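5-carboxymethyl-2-hydroxymuconate delta-isomerase (Mycobacterium smegmatis, PDB 4PFZ) probably acts as a metal-dependent isomerase or hydrolase of the fumarylacetoacetate hydrolase family, possibly with activity on acetylpyruvate. Local coordinates at residues Ala57-Ala62 and Met214-Gly219; Ile61-Asn66 and Pro82-Lys87; Leu182-Asn187 and Asp237-Thr242. All coordinates share one frame; numbering follows the deposited sequence.

Contact 1. Residues Ala57-Ala62 and Met214-Gly219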
ATOM      1  N   ALA B  57       3.999  -3.116  -9.427  1.00 19.71           N
ATOM      2  CA  ALA B  57       2.738  -2.652  -8.856  1.00 21.22           C
ATOM      3  C   ALA B  57       2.978  -1.547  -7.831  1.00 22.68           C
ATOM      4  O   ALA B  57       3.834  -1.684  -6.975  1.00 23.84           O
ATOM      5  CB  ALA B  57       1.977  -3.820  -8.196  1.00 18.02           C
ATOM      6  N   SER B  58       2.202  -0.475  -7.909  1.00 19.20           N
ATOM      7  CA  SER B  58       2.269   0.570  -6.889  1.00 23.38           C
ATOM      8  C   SER B  58       1.577   0.097  -5.608  1.00 22.76           C
ATOM      9  O   SER B  58       1.999   0.416  -4.485  1.00 19.33           O
ATOM     10  CB  SER B  58       1.634   1.869  -7.397  1.00 29.74           C
ATOM     11  OG  SER B  58       0.230   1.889  -7.182  1.00 28.95           O
ATOM     12  N   LYS B  59       0.503  -0.657  -5.773  1.00 19.12           N
ATOM     13  CA  LYS B  59      -0.165  -1.270  -4.631  0.72 16.97           C
ATOM     14  C   LYS B  59      -0.773  -2.615  -5.000  1.00 17.18           C
ATOM     15  O   LYS B  59      -1.027  -2.906  -6.176  1.00 12.03           O
ATOM     16  CB  LYS B  59      -1.249  -0.347  -4.049  0.72 18.02           C
ATOM     17  CG  LYS B  59      -2.324   0.130  -5.020  0.72 16.62           C
ATOM     18  CD  LYS B  59      -3.301   1.088  -4.296  0.72 18.20           C
ATOM     19  CE  LYS B  59      -4.197   1.870  -5.261  0.72 15.12           C
ATOM     20  NZ  LYS B  59      -3.433   2.510  -6.365  0.72 15.08           N
ATOM     21  N   VAL B  60      -0.995  -3.422  -3.975  1.00 14.51           N
ATOM     22  CA  VAL B  60      -1.583  -4.718  -4.143  1.00 16.15           C
ATOM     23  C   VAL B  60      -2.787  -4.759  -3.240  1.00 17.09           C
ATOM     24  O   VAL B  60      -2.639  -4.630  -2.027  1.00 14.79           O
ATOM     25  CB  VAL B  60      -0.615  -5.844  -3.762  1.00 14.44           C
ATOM     26  CG1 VAL B  60      -1.334  -7.207  -3.833  1.00 18.15           C
ATOM     27  CG2 VAL B  60       0.599  -5.822  -4.659  1.00 15.56           C
ATOM     28  N   ILE B  61      -3.964  -4.953  -3.833  1.00 12.61           N
ATOM     29  CA  ILE B  61      -5.205  -5.103  -3.085  1.00 15.99           C
ATOM     30  C   ILE B  61      -5.566  -6.576  -3.052  1.00 18.35           C
ATOM     31  O   ILE B  61      -5.444  -7.275  -4.063  1.00 21.33           O
ATOM     32  CB  ILE B  61      -6.375  -4.313  -3.726  1.00 16.15           C
ATOM     33  CG1 ILE B  61      -6.084  -2.822  -3.661  1.00 19.64           C
ATOM     34  CG2 ILE B  61      -7.680  -4.566  -2.986  1.00 14.50           C
ATOM     35  CD1 ILE B  61      -5.320  -2.286  -4.858  1.00 25.73           C
ATOM     36  N   ALA B  62      -6.010  -7.057  -1.907  1.00 14.82           N
ATOM     37  CA  ALA B  62      -6.432  -8.443  -1.853  1.00 15.06           C
ATOM     38  C   ALA B  62      -7.759  -8.588  -1.138  1.00 18.92           C
ATOM     39  O   ALA B  62      -8.151  -7.727  -0.362  1.00 17.28           O
ATOM     40  CB  ALA B  62      -5.359  -9.287  -1.173  1.00 16.41           C
ATOM     41  N   MET B 214     -10.893   3.547  -4.076  1.00 19.38           N
ATOM     42  CA  MET B 214      -9.598   4.156  -4.367  1.00 15.24           C
ATOM     43  C   MET B 214      -9.278   4.165  -5.858  1.00 27.34           C
ATOM     44  O   MET B 214      -9.710   3.287  -6.601  1.00 21.37           O
ATOM     45  CB  MET B 214      -8.490   3.416  -3.611  1.00 20.41           C
ATOM     46  CG  MET B 214      -8.252   1.995  -4.121  1.00 21.94           C
ATOM     47  SD  MET B 214      -7.038   1.156  -3.082  1.00 21.84           S
ATOM     48  CE  MET B 214      -8.004   0.817  -1.623  1.00 27.26           C
ATOM     49  N   THR B 215      -8.513   5.164  -6.284  1.00 23.39           N
ATOM     50  CA  THR B 215      -8.036   5.240  -7.651  1.00 19.15           C
ATOM     51  C   THR B 215      -7.104   4.062  -7.922  1.00 22.37           C
ATOM     52  O   THR B 215      -6.178   3.814  -7.163  1.00 21.10           O
ATOM     53  CB  THR B 215      -7.300   6.591  -7.927  1.00 30.34           C
ATOM     54  OG1 THR B 215      -8.259   7.655  -8.033  1.00 21.03           O
ATOM     55  CG2 THR B 215      -6.503   6.526  -9.217  1.00 26.07           C
ATOM     56  N   LEU B 216      -7.382   3.320  -8.995  1.00 23.35           N
ATOM     57  CA  LEU B 216      -6.505   2.225  -9.409  1.00 24.91           C
ATOM     58  C   LEU B 216      -5.604   2.663 -10.561  1.00 27.16           C
ATOM     59  O   LEU B 216      -6.060   3.274 -11.512  1.00 31.91           O
ATOM     60  CB  LEU B 216      -7.321   0.994  -9.810  1.00 19.55           C
ATOM     61  CG  LEU B 216      -8.158   0.351  -8.705  1.00 21.62           C
ATOM     62  CD1 LEU B 216      -8.965  -0.845  -9.237  1.00 24.47           C
ATOM     63  CD2 LEU B 216      -7.254  -0.103  -7.591  1.00 25.55           C
ATOM     64  N   LEU B 217      -4.313   2.360 -10.443  1.00 23.51           N
ATOM     65  CA  LEU B 217      -3.302   2.775 -11.416  1.00 20.20           C
ATOM     66  C   LEU B 217      -2.842   1.606 -12.250  1.00 19.57           C
ATOM     67  O   LEU B 217      -2.893   0.465 -11.772  1.00 18.10           O
ATOM     68  CB  LEU B 217      -2.082   3.370 -10.710  1.00 25.14           C
ATOM     69  CG  LEU B 217      -2.007   4.856 -10.366  1.00 34.64           C
ATOM     70  CD1 LEU B 217      -3.204   5.294  -9.585  1.00 34.94           C
ATOM     71  CD2 LEU B 217      -0.736   5.119  -9.570  1.00 41.65           C
ATOM     72  N   PRO B 218      -2.368   1.878 -13.484  1.00 20.72           N
ATOM     73  CA  PRO B 218      -1.782   0.827 -14.321  1.00 25.94           C
ATOM     74  C   PRO B 218      -0.714   0.065 -13.551  1.00 24.80           C
ATOM     75  O   PRO B 218       0.172   0.689 -12.963  1.00 20.23           O
ATOM     76  CB  PRO B 218      -1.170   1.603 -15.492  1.00 27.27           C
ATOM     77  CG  PRO B 218      -2.005   2.839 -15.586  1.00 30.59           C
ATOM     78  CD  PRO B 218      -2.344   3.192 -14.164  1.00 22.37           C
ATOM     79  N   GLY B 219      -0.809  -1.258 -13.532  1.00 23.40           N
ATOM     80  CA  GLY B 219       0.149  -2.055 -12.784  1.00 21.33           C
ATOM     81  C   GLY B 219      -0.391  -2.547 -11.455  1.00 19.15           C
ATOM     82  O   GLY B 219       0.071  -3.561 -10.941  1.00 20.32           O
TER
HETATM   83  O   HOH W   1       1.002   0.593 -10.364  1.00 24.91           O
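Ala57 and Gly219 bring the two backbones closest, with their CA atoms 4.7 Å apart, and from there they diverge, bridged by side chains and one water. At the close end, Ala57 CB rests on Gly219 O at 3.4 Å. Nearby, a water accepts from Ser58 N at 2.9 Å and donates to Pro218 O. Gly219, at phi 102°, has backbone angles that suit glycine, since a CB there would crowd the carbonyl oxygen of Pro218.

Lys59 does most of the bridging. Its chain runs out extended as far as CE and then bends at chi4 (-49°), which swings NZ over to Thr215 O; in the conformer described here, one of two modelled, this bond is 3.1 Å long and lies in the carbonyl plane. The same ammonium group forms a salt bridge with Asp220, whose carboxylate also takes Ser58 OG and Leu217 N, so one acid just past the loop ties both segments together. The methylene part of the lysine is packed as well: Lys59 CE lies 3.7 Å from Met214 SD, the two side chains passing antiparallel to one another. Beyond it, Ile61 CD1 meets Leu216 CD2 at 4.0 Å, while Ile61 CG1 reaches the methionine sulfur. Thr90 of the second subunit packs on Lys59, and Met156 of that subunit on Met214.

Residues 214-219 lead from helix 203-213 into strand 221-223, which runs parallel to strand 60-63. The contact thus fastens the helix-to-strand connection onto the start of the neighbouring parallel strand, within the fumarylacetoacetate hydrolase domain and beside its subunit interface.

Contact 2. Residues Ile61-Asn66 and Pro82-Lys87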
ATOM      1  N   ILE B  61      -3.964  -4.953  -3.833  1.00 12.61           N
ATOM      2  CA  ILE B  61      -5.205  -5.103  -3.085  1.00 15.99           C
ATOM      3  C   ILE B  61      -5.566  -6.576  -3.052  1.00 18.35           C
ATOM      4  O   ILE B  61      -5.444  -7.275  -4.063  1.00 21.33           O
ATOM      5  CB  ILE B  61      -6.375  -4.313  -3.726  1.00 16.15           C
ATOM      6  CG1 ILE B  61      -6.084  -2.822  -3.661  1.00 19.64           C
ATOM      7  CG2 ILE B  61      -7.680  -4.566  -2.986  1.00 14.50           C
ATOM      8  CD1 ILE B  61      -5.320  -2.286  -4.858  1.00 25.73           C
ATOM      9  N   ALA B  62      -6.010  -7.057  -1.907  1.00 14.82           N
ATOM     10  CA  ALA B  62      -6.432  -8.443  -1.853  1.00 15.06           C
ATOM     11  C   ALA B  62      -7.759  -8.588  -1.138  1.00 18.92           C
ATOM     12  O   ALA B  62      -8.151  -7.727  -0.362  1.00 17.28           O
ATOM     13  CB  ALA B  62      -5.359  -9.287  -1.173  1.00 16.41           C
ATOM     14  N   VAL B  63      -8.431  -9.706  -1.395  1.00 24.35           N
ATOM     15  CA  VAL B  63      -9.648 -10.061  -0.694  1.00 23.61           C
ATOM     16  C   VAL B  63      -9.376 -11.372   0.047  1.00 30.78           C
ATOM     17  O   VAL B  63      -8.511 -12.139  -0.353  1.00 26.83           O
ATOM     18  CB  VAL B  63     -10.849 -10.176  -1.685  1.00 38.87           C
ATOM     19  CG1 VAL B  63     -10.913 -11.542  -2.333  1.00 29.75           C
ATOM     20  CG2 VAL B  63     -12.167  -9.850  -0.996  1.00 43.80           C
ATOM     21  N   GLY B  64     -10.079 -11.619   1.141  1.00 38.93           N
ATOM     22  CA  GLY B  64      -9.872 -12.848   1.882  1.00 44.83           C
ATOM     23  C   GLY B  64     -10.859 -13.938   1.503  1.00 48.49           C
ATOM     24  O   GLY B  64     -10.535 -14.853   0.741  1.00 50.12           O
ATOM     25  N   LYS B  65     -12.068 -13.845   2.049  1.00 44.77           N
ATOM     26  CA  LYS B  65     -13.091 -14.853   1.806  1.00 41.69           C
ATOM     27  C   LYS B  65     -13.793 -14.589   0.483  1.00 42.76           C
ATOM     28  O   LYS B  65     -14.563 -13.633   0.361  1.00 47.82           O
ATOM     29  CB  LYS B  65     -14.110 -14.870   2.949  1.00 38.95           C
ATOM     30  N   ASN B  66     -13.531 -15.427  -0.514  1.00 40.45           N
ATOM     31  CA  ASN B  66     -14.153 -15.210  -1.816  1.00 38.31           C
ATOM     32  C   ASN B  66     -14.449 -16.464  -2.632  1.00 33.01           C
ATOM     33  O   ASN B  66     -14.694 -16.369  -3.829  1.00 36.73           O
ATOM     34  CB  ASN B  66     -13.283 -14.274  -2.656  1.00 29.25           C
ATOM     35  CG  ASN B  66     -14.081 -13.537  -3.709  1.00 34.01           C
ATOM     36  OD1 ASN B  66     -15.246 -13.206  -3.492  1.00 37.73           O
ATOM     37  ND2 ASN B  66     -13.468 -13.291  -4.863  1.00 33.70           N
ATOM     38  N   PRO B  82     -17.620  -7.489  -0.062  1.00 33.42           N
ATOM     39  CA  PRO B  82     -16.208  -7.861   0.002  1.00 33.37           C
ATOM     40  C   PRO B  82     -15.467  -7.101   1.095  1.00 33.90           C
ATOM     41  O   PRO B  82     -15.766  -5.931   1.358  1.00 33.51           O
ATOM     42  CB  PRO B  82     -15.673  -7.463  -1.377  1.00 26.60           C
ATOM     43  CG  PRO B  82     -16.856  -7.307  -2.238  1.00 27.76           C
ATOM     44  CD  PRO B  82     -17.945  -6.825  -1.333  1.00 35.63           C
ATOM     45  N   VAL B  83     -14.513  -7.777   1.726  1.00 28.06           N
ATOM     46  CA  VAL B  83     -13.583  -7.125   2.631  1.00 29.41           C
ATOM     47  C   VAL B  83     -12.238  -7.051   1.915  1.00 23.75           C
ATOM     48  O   VAL B  83     -11.626  -8.081   1.610  1.00 23.19           O
ATOM     49  CB  VAL B  83     -13.453  -7.878   3.979  1.00 33.13           C
ATOM     50  CG1 VAL B  83     -12.349  -7.262   4.837  1.00 23.36           C
ATOM     51  CG2 VAL B  83     -14.775  -7.858   4.725  1.00 35.87           C
ATOM     52  N   ILE B  84     -11.792  -5.842   1.607  1.00 18.72           N
ATOM     53  CA  ILE B  84     -10.521  -5.694   0.904  1.00 19.36           C
ATOM     54  C   ILE B  84      -9.436  -5.156   1.838  1.00 20.21           C
ATOM     55  O   ILE B  84      -9.732  -4.545   2.865  1.00 18.76           O
ATOM     56  CB  ILE B  84     -10.658  -4.785  -0.346  1.00 20.71           C
ATOM     57  CG1 ILE B  84     -11.208  -3.412   0.031  1.00 24.51           C
ATOM     58  CG2 ILE B  84     -11.542  -5.462  -1.408  1.00 24.72           C
ATOM     59  CD1 ILE B  84     -11.145  -2.394  -1.094  1.00 25.71           C
ATOM     60  N   PHE B  85      -8.183  -5.433   1.499  1.00 19.70           N
ATOM     61  CA  PHE B  85      -7.038  -4.937   2.266  1.00 19.22           C
ATOM     62  C   PHE B  85      -5.817  -4.762   1.344  1.00 16.50           C
ATOM     63  O   PHE B  85      -5.891  -5.026   0.145  1.00 17.22           O
ATOM     64  CB  PHE B  85      -6.704  -5.879   3.442  1.00 18.09           C
ATOM     65  CG  PHE B  85      -6.420  -7.310   3.025  1.00 20.46           C
ATOM     66  CD1 PHE B  85      -7.446  -8.216   2.862  1.00 25.85           C
ATOM     67  CD2 PHE B  85      -5.122  -7.737   2.806  1.00 26.94           C
ATOM     68  CE1 PHE B  85      -7.193  -9.534   2.477  1.00 29.08           C
ATOM     69  CE2 PHE B  85      -4.864  -9.048   2.416  1.00 34.07           C
ATOM     70  CZ  PHE B  85      -5.899  -9.945   2.259  1.00 31.55           C
ATOM     71  N   LEU B  86      -4.707  -4.287   1.906  1.00 13.44           N
ATOM     72  CA  LEU B  86      -3.516  -3.965   1.123  1.00 12.83           C
ATOM     73  C   LEU B  86      -2.328  -4.833   1.539  1.00 15.25           C
ATOM     74  O   LEU B  86      -2.167  -5.140   2.714  1.00 18.15           O
ATOM     75  CB  LEU B  86      -3.135  -2.482   1.297  1.00 13.58           C
ATOM     76  CG  LEU B  86      -4.053  -1.470   0.623  1.00 15.50           C
ATOM     77  CD1 LEU B  86      -3.701  -0.060   1.087  1.00 15.96           C
ATOM     78  CD2 LEU B  86      -3.953  -1.587  -0.904  1.00 14.44           C
ATOM     79  N   LYS B  87      -1.518  -5.226   0.563  1.00 11.50           N
ATOM     80  CA  LYS B  87      -0.188  -5.790   0.819  1.00 15.75           C
ATOM     81  C   LYS B  87       0.798  -4.784   0.253  1.00 12.61           C
ATOM     82  O   LYS B  87       0.546  -4.205  -0.799  1.00 18.83           O
ATOM     83  CB  LYS B  87      -0.036  -7.177   0.177  1.00 16.21           C
ATOM     84  CG  LYS B  87      -0.940  -8.240   0.792  1.00 15.41           C
ATOM     85  CD  LYS B  87      -0.958  -9.560  -0.021  1.00 14.75           C
ATOM     86  CE  LYS B  87       0.385 -10.302  -0.039  1.00 15.83           C
ATOM     87  NZ  LYS B  87       0.581 -11.212   1.138  1.00 17.98           N
TER
HETATM   88  O   HOH W   2     -14.265 -10.582   1.317  1.00 44.73           O
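Ala62 and Phe85 form the hydrogen-bonded pair at the middle of an antiparallel strand pair, strands 60-63 and 84-87 of the fumarylacetoacetate hydrolase domain. The short segments are strongly twisted, their directions 134° apart. Ala62 N gives its hydrogen to Phe85 O at 2.9 Å, and Phe85 N returns a bond to Ala62 O.

Phe85 folds back over its partner strand. Its CB leaves the sheet still 4.5 Å from Ala62 O, and with CG set between the backbone N and the carbonyl carbon (chi1 57°) the ring turns down across Ala62. CG is nearer to that oxygen, and CD1 nearer still at 3.3 Å. CE1 comes within 3.7 Å of Val63 C, with Gly64 N at the ring edge. At the rim farther from that oxygen, CE2 and CZ settle on Ala62 CB, CZ at 3.5 Å; this methyl sits under the same face as Ala62 O and makes a CH-pi contact. Trp155 adds an edge-to-face ring contact.

The opposite face of the strand pair is aliphatic. Ile61 CG1 runs alongside Leu86 CD2 at 3.7 Å, and Ile61 CG2 lies against Ile84 CB; Met156 of the second subunit packs on Ile84 and Leu86. Where the strands part, a water bridges the gap, accepting from Val83 N at 2.8 Å and donating to Lys65 O.

Contact 3. Residues Leu182-Asn187 and Asp237-Thr242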
ATOM      1  N   LEU B 182      -7.950 -23.280 -10.433  1.00 28.50           N
ATOM      2  CA  LEU B 182      -6.858 -22.799  -9.600  1.00 27.01           C
ATOM      3  C   LEU B 182      -6.427 -23.926  -8.663  1.00 32.59           C
ATOM      4  O   LEU B 182      -7.271 -24.573  -8.041  1.00 28.54           O
ATOM      5  CB  LEU B 182      -7.298 -21.569  -8.801  1.00 30.85           C
ATOM      6  CG  LEU B 182      -6.385 -21.047  -7.689  1.00 38.50           C
ATOM      7  CD1 LEU B 182      -5.033 -20.700  -8.250  1.00 40.27           C
ATOM      8  CD2 LEU B 182      -7.005 -19.818  -7.030  1.00 35.18           C
ATOM      9  N   ARG B 183      -5.131 -24.202  -8.587  1.00 27.10           N
ATOM     10  CA  ARG B 183      -4.675 -25.229  -7.661  1.00 27.71           C
ATOM     11  C   ARG B 183      -3.289 -24.934  -7.114  1.00 28.28           C
ATOM     12  O   ARG B 183      -2.454 -24.309  -7.781  1.00 28.89           O
ATOM     13  CB  ARG B 183      -4.701 -26.613  -8.323  1.00 29.53           C
ATOM     14  CG  ARG B 183      -3.523 -26.930  -9.220  1.00 33.45           C
ATOM     15  CD  ARG B 183      -3.557 -28.407  -9.645  1.00 37.31           C
ATOM     16  NE  ARG B 183      -2.337 -28.781 -10.354  1.00 34.54           N
ATOM     17  CZ  ARG B 183      -2.186 -28.695 -11.671  1.00 41.68           C
ATOM     18  NH1 ARG B 183      -3.186 -28.256 -12.429  1.00 42.31           N
ATOM     19  NH2 ARG B 183      -1.042 -29.055 -12.234  1.00 32.40           N
ATOM     20  N   THR B 184      -3.067 -25.369  -5.879  1.00 26.91           N
ATOM     21  CA  THR B 184      -1.811 -25.118  -5.165  1.00 26.86           C
ATOM     22  C   THR B 184      -1.200 -26.459  -4.818  1.00 28.46           C
ATOM     23  O   THR B 184      -1.895 -27.333  -4.312  1.00 28.69           O
ATOM     24  CB  THR B 184      -2.034 -24.303  -3.877  1.00 26.44           C
ATOM     25  OG1 THR B 184      -2.745 -23.106  -4.184  1.00 25.66           O
ATOM     26  CG2 THR B 184      -0.688 -23.922  -3.196  1.00 28.38           C
ATOM     27  N   GLU B 185       0.082 -26.643  -5.108  1.00 27.49           N
ATOM     28  CA  GLU B 185       0.764 -27.846  -4.648  1.00 29.91           C
ATOM     29  C   GLU B 185       1.932 -27.479  -3.749  1.00 33.10           C
ATOM     30  O   GLU B 185       2.632 -26.499  -3.993  1.00 28.39           O
ATOM     31  CB  GLU B 185       1.243 -28.691  -5.828  1.00 29.87           C
ATOM     32  CG  GLU B 185       0.114 -29.038  -6.791  1.00 30.51           C
ATOM     33  CD  GLU B 185       0.590 -29.774  -8.019  1.00 52.84           C
ATOM     34  OE1 GLU B 185       1.818 -29.976  -8.153  1.00 58.95           O
ATOM     35  OE2 GLU B 185      -0.264 -30.151  -8.851  1.00 43.43           O
ATOM     36  N   VAL B 186       2.105 -28.265  -2.695  1.00 33.74           N
ATOM     37  CA  VAL B 186       3.265 -28.174  -1.825  1.00 33.76           C
ATOM     38  C   VAL B 186       4.090 -29.450  -1.974  1.00 36.47           C
ATOM     39  O   VAL B 186       3.602 -30.545  -1.677  1.00 37.44           O
ATOM     40  CB  VAL B 186       2.843 -27.965  -0.358  1.00 33.30           C
ATOM     41  CG1 VAL B 186       4.070 -27.805   0.535  1.00 36.40           C
ATOM     42  CG2 VAL B 186       1.944 -26.744  -0.246  1.00 28.75           C
ATOM     43  N   ASN B 187       5.322 -29.306  -2.464  1.00 31.06           N
ATOM     44  CA  ASN B 187       6.210 -30.442  -2.731  1.00 32.74           C
ATOM     45  C   ASN B 187       5.559 -31.512  -3.610  1.00 36.41           C
ATOM     46  O   ASN B 187       5.795 -32.702  -3.428  1.00 38.16           O
ATOM     47  CB  ASN B 187       6.687 -31.062  -1.409  1.00 35.36           C
ATOM     48  CG  ASN B 187       7.356 -30.042  -0.510  1.00 42.04           C
ATOM     49  OD1 ASN B 187       8.065 -29.158  -0.991  1.00 34.17           O
ATOM     50  ND2 ASN B 187       7.130 -30.152   0.797  1.00 44.94           N
ATOM     51  N   ASP B 237      10.460 -26.290   1.627  1.00 31.22           N
ATOM     52  CA  ASP B 237       9.305 -26.577   0.770  1.00 29.68           C
ATOM     53  C   ASP B 237       9.392 -25.866  -0.573  1.00 28.53           C
ATOM     54  O   ASP B 237      10.128 -24.896  -0.743  1.00 27.74           O
ATOM     55  CB  ASP B 237       7.988 -26.169   1.431  1.00 36.41           C
ATOM     56  CG  ASP B 237       7.587 -27.078   2.566  1.00 42.39           C
ATOM     57  OD1 ASP B 237       8.122 -28.208   2.658  1.00 31.94           O
ATOM     58  OD2 ASP B 237       6.719 -26.650   3.363  1.00 47.21           O
ATOM     59  N   THR B 238       8.614 -26.367  -1.524  1.00 31.34           N
ATOM     60  CA  THR B 238       8.381 -25.675  -2.778  1.00 27.56           C
ATOM     61  C   THR B 238       6.871 -25.554  -2.934  1.00 26.85           C
ATOM     62  O   THR B 238       6.148 -26.537  -2.769  1.00 27.79           O
ATOM     63  CB  THR B 238       8.993 -26.425  -3.989  1.00 40.08           C
ATOM     64  OG1 THR B 238      10.386 -26.684  -3.758  1.00 38.79           O
ATOM     65  CG2 THR B 238       8.856 -25.598  -5.247  1.00 34.57           C
ATOM     66  N   VAL B 239       6.393 -24.343  -3.205  1.00 25.34           N
ATOM     67  CA  VAL B 239       4.971 -24.114  -3.423  1.00 24.75           C
ATOM     68  C   VAL B 239       4.743 -23.779  -4.887  1.00 24.69           C
ATOM     69  O   VAL B 239       5.407 -22.898  -5.430  1.00 27.61           O
ATOM     70  CB  VAL B 239       4.416 -22.964  -2.564  1.00 23.48           C
ATOM     71  CG1 VAL B 239       2.886 -22.903  -2.663  1.00 23.25           C
ATOM     72  CG2 VAL B 239       4.856 -23.105  -1.121  1.00 33.92           C
ATOM     73  N   SER B 240       3.817 -24.489  -5.517  1.00 25.65           N
ATOM     74  CA  SER B 240       3.490 -24.250  -6.915  1.00 25.03           C
ATOM     75  C   SER B 240       1.999 -24.010  -7.108  1.00 29.20           C
ATOM     76  O   SER B 240       1.174 -24.854  -6.768  1.00 33.46           O
ATOM     77  CB  SER B 240       3.953 -25.416  -7.778  1.00 26.56           C
ATOM     78  OG  SER B 240       5.362 -25.390  -7.909  1.00 28.15           O
ATOM     79  N   ILE B 241       1.665 -22.846  -7.657  1.00 23.72           N
ATOM     80  CA  ILE B 241       0.276 -22.485  -7.898  1.00 23.55           C
ATOM     81  C   ILE B 241       0.028 -22.444  -9.394  1.00 24.03           C
ATOM     82  O   ILE B 241       0.714 -21.734 -10.126  1.00 23.60           O
ATOM     83  CB  ILE B 241      -0.082 -21.120  -7.278  1.00 27.15           C
ATOM     84  CG1 ILE B 241       0.221 -21.129  -5.775  1.00 26.86           C
ATOM     85  CG2 ILE B 241      -1.553 -20.791  -7.541  1.00 22.22           C
ATOM     86  CD1 ILE B 241       0.483 -19.760  -5.200  1.00 25.01           C
ATOM     87  N   THR B 242      -0.948 -23.219  -9.834  1.00 25.11           N
ATOM     88  CA  THR B 242      -1.239 -23.333 -11.239  1.00 28.57           C
ATOM     89  C   THR B 242      -2.627 -22.789 -11.528  1.00 25.89           C
ATOM     90  O   THR B 242      -3.612 -23.162 -10.890  1.00 31.40           O
ATOM     91  CB  THR B 242      -1.135 -24.799 -11.718  1.00 29.24           C
ATOM     92  OG1 THR B 242       0.218 -25.249 -11.563  1.00 33.06           O
ATOM     93  CG2 THR B 242      -1.525 -24.912 -13.180  1.00 28.54           C
TER
HETATM   94  O   HOH W   3      10.921 -29.247  -1.997  1.00 54.10           O
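Asn187 and Asp237 each set CG beside their own backbone N (chi1 -56° and -72°), and these torsions bring amide and carboxylate together at the end of an antiparallel strand pair. Strands 181-186 and 238-243 are neighbours in a five-stranded mixed sheet. Asn187 takes a left-handed backbone shape in the turn toward strand 189-195. Its ND2 sends a nearly straight 2.9 Å bond to Asp237 OD1, in the amide plane but from well above the carboxylate plane. The other carboxylate oxygen of Asp237 accepts from Glu234 N.

Along the pair, Glu185 and Ser240 are joined by two backbone bonds, as are Arg183 and Thr242. On the side of these four residues, Arg183 stretches out from CG to NE and lays its guanidinium face over Thr242 CB, 4.0 Å from Arg183 CZ. NE makes a salt bridge to Glu185 OE2 at 2.9 Å; the oxygen lies in the guanidinium plane, which probably helps fix the group's rotation, while NE approaches from above the carboxylate plane. The reverse side is mainly aliphatic, with Leu182 CD1 3.6 Å from Ile241 CG2 and Thr184 CG2 3.8 Å from Val239 CG1, though Thr184 OG1 bonds Gln192 there; His110 packs against Thr184, Val186 and Val239.

At the turn, Asn187 N still bonds Thr238 O, but the return bond goes to a side chain: Thr238 N meets Asn187 OD1 at 2.9 Å, and a water donates to the same OD1 at 3.0 Å.

Overall arrangement
Contacts 1 and 2 grow from one strand, 60-63, and share Ile61 and Ala62; their centres are 13 Å apart. They join where Val60 O probably accepts a hydrogen bond from Lys87 N at 2.9 Å. Contact 1 ties that strand to the connection entering strand 221-223, contact 2 to strand 84-87, and both touch the second subunit. Contact 3 lies in a separate five-stranded sheet, on the opposite side of the chain's centre from contact 1. Its centre is 25 Å from that of contact 1 and 21 Å from that of contact 2, with nearest atoms about 12 Å and 9 Å away, and it touches no other chain of the assembly.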